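Local coordinates for Thiol:disulfide interchange protein DsbL (Escherichia coli, PDB 3C7M) that introduces disulfide bonds into other proteins in the periplasm, working with DsbI to form an essential disulfide in the sulfotransferase AssT, at residues 65-70 with 119-124. Residues are numbered along the deposited sequence; the frame is centred on the assembly and turned at random. Where two conformers were deposited one is given.
Sequences GKQASE and AFIKTG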
loop_
_atom_site.group_PDB
_atom_site.type_symbol
_atom_site.label_atom_id
_atom_site.label_comp_id
_atom_site.label_asym_id
_atom_site.label_seq_id
_atom_site.Cartn_x
_atom_site.Cartn_y
_atom_site.Cartn_z
ATOM N N GLY A 65 12.262 -1.396 5.098
ATOM C CA GLY A 65 11.211 -0.479 4.646
ATOM C C GLY A 65 11.565 0.282 3.377
ATOM O O GLY A 65 10.720 0.452 2.497
ATOM N N LYS A 66 12.811 0.736 3.275
ATOM C CA LYS A 66 13.242 1.501 2.112
ATOM C C LYS A 66 13.262 0.621 0.856
ATOM O O LYS A 66 12.750 1.014 -0.193
ATOM C CB LYS A 66 14.613 2.141 2.369
ATOM C CG LYS A 66 15.311 2.737 1.141
ATOM C CD LYS A 66 14.536 3.897 0.542
ATOM N N GLN A 67 13.845 -0.570 0.972
ATOM C CA GLN A 67 13.897 -1.507 -0.157
ATOM C C GLN A 67 12.512 -1.942 -0.607
ATOM O O GLN A 67 12.256 -2.053 -1.814
ATOM C CB GLN A 67 14.753 -2.728 0.190
ATOM C CG GLN A 67 16.254 -2.436 0.253
ATOM C CD GLN A 67 16.668 -1.700 1.504
ATOM O OE1 GLN A 67 15.967 -1.702 2.525
ATOM N NE2 GLN A 67 17.822 -1.044 1.429
ATOM N N ALA A 68 11.614 -2.194 0.347
ATOM C CA ALA A 68 10.250 -2.588 -0.000
ATOM C C ALA A 68 9.573 -1.439 -0.748
ATOM O O ALA A 68 8.910 -1.660 -1.760
ATOM C CB ALA A 68 9.462 -2.943 1.259
ATOM N N SER A 69 9.752 -0.209 -0.269
ATOM C CA SER A 69 9.204 0.946 -0.983
ATOM C C SER A 69 9.710 1.024 -2.425
ATOM O O SER A 69 8.927 1.256 -3.346
ATOM C CB SER A 69 9.506 2.249 -0.240
ATOM O OG SER A 69 8.694 2.350 0.918
ATOM N N GLU A 70 11.011 0.817 -2.622
ATOM C CA GLU A 70 11.592 0.838 -3.969
ATOM C C GLU A 70 10.976 -0.226 -4.863
ATOM O O GLU A 70 10.569 0.056 -5.994
ATOM C CB GLU A 70 13.101 0.641 -3.910
ATOM C CG GLU A 70 13.835 1.777 -3.212
ATOM C CD GLU A 70 15.331 1.532 -3.109
ATOM O OE1 GLU A 70 15.749 0.354 -3.015
ATOM O OE2 GLU A 70 16.092 2.526 -3.122
ATOM N N ALA A 119 19.234 -9.890 -0.835
ATOM C CA ALA A 119 18.342 -11.019 -0.591
ATOM C C ALA A 119 16.909 -10.549 -0.413
ATOM O O ALA A 119 15.982 -11.180 -0.925
ATOM C CB ALA A 119 18.785 -11.800 0.614
ATOM N N PHE A 120 16.715 -9.443 0.303
ATOM C CA PHE A 120 15.361 -8.922 0.467
ATOM C C PHE A 120 14.762 -8.545 -0.887
ATOM O O PHE A 120 13.641 -8.932 -1.221
ATOM C CB PHE A 120 15.318 -7.715 1.407
ATOM C CG PHE A 120 13.940 -7.147 1.575
ATOM C CD1 PHE A 120 13.083 -7.658 2.550
ATOM C CD2 PHE A 120 13.480 -6.124 0.744
ATOM C CE1 PHE A 120 11.795 -7.166 2.715
ATOM C CE2 PHE A 120 12.181 -5.619 0.899
ATOM C CZ PHE A 120 11.341 -6.134 1.891
ATOM N N ILE A 121 15.518 -7.793 -1.670
ATOM C CA ILE A 121 15.042 -7.367 -2.984
ATOM C C ILE A 121 14.720 -8.589 -3.863
ATOM O O ILE A 121 13.685 -8.614 -4.545
ATOM C CB ILE A 121 16.051 -6.407 -3.640
ATOM C CG1 ILE A 121 16.005 -5.043 -2.936
ATOM C CG2 ILE A 121 15.763 -6.243 -5.129
ATOM C CD1 ILE A 121 17.236 -4.178 -3.186
ATOM N N LYS A 122 15.589 -9.602 -3.817
ATOM C CA LYS A 122 15.418 -10.813 -4.629
ATOM C C LYS A 122 14.076 -11.484 -4.347
ATOM O O LYS A 122 13.392 -11.931 -5.270
ATOM C CB LYS A 122 16.561 -11.806 -4.376
ATOM C CG LYS A 122 16.508 -13.044 -5.258
ATOM C CD LYS A 122 17.786 -13.870 -5.153
ATOM C CE LYS A 122 17.819 -14.977 -6.208
ATOM N NZ LYS A 122 16.832 -16.051 -5.908
ATOM N N THR A 123 13.693 -11.545 -3.073
ATOM C CA THR A 123 12.449 -12.200 -2.690
ATOM C C THR A 123 11.276 -11.590 -3.453
ATOM O O THR A 123 10.473 -12.304 -4.062
ATOM C CB THR A 123 12.210 -12.120 -1.182
ATOM O OG1 THR A 123 13.179 -12.942 -0.518
ATOM C CG2 THR A 123 10.807 -12.616 -0.838
ATOM N N GLY A 124 11.225 -10.262 -3.473
ATOM C CA GLY A 124 10.145 -9.564 -4.156
ATOM C C GLY A 124 10.218 -9.648 -5.659
ATOM O O GLY A 124 9.204 -9.904 -6.315
#
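A chi1 of 179° swings the F120 ring clear of its own backbone N and from helix 117-128 across to the A68 backbone on helix 65-81, while Q67 meets I121. Both helices belong to the helical part inserted into the thioredoxin fold of DsbA-like proteins, after strand 52-57. Their segments run roughly parallel, the axes crossing at -33° and approaching to 9.8 Å.

F120 points at helix 65-81, and its ring fills the gap up to that helix's near surface. The short A68 side chain leaves its backbone open to the ring: F120 CE2 lies 3.5 Å from A68 N, and F120 CZ lies 3.8 Å from A68 CB. The ring meets this backbone and the CB of Q67 obliquely. Beyond the two segments, Y100 and Y64 stack on F120, and W111 and Y27 meet it edge-to-face, making an aromatic cluster.

Q67 suits a partly exposed place in the contact because its aliphatic stem packs against I121 and F120, whereas the bend at chi2 (76°) carries the amide away. Its side chain crosses that of I121 at about a right angle. I121, branched and apolar, also touches F135 of helix 132-139, and its CD1 rests 4.0 Å from Q67 CG.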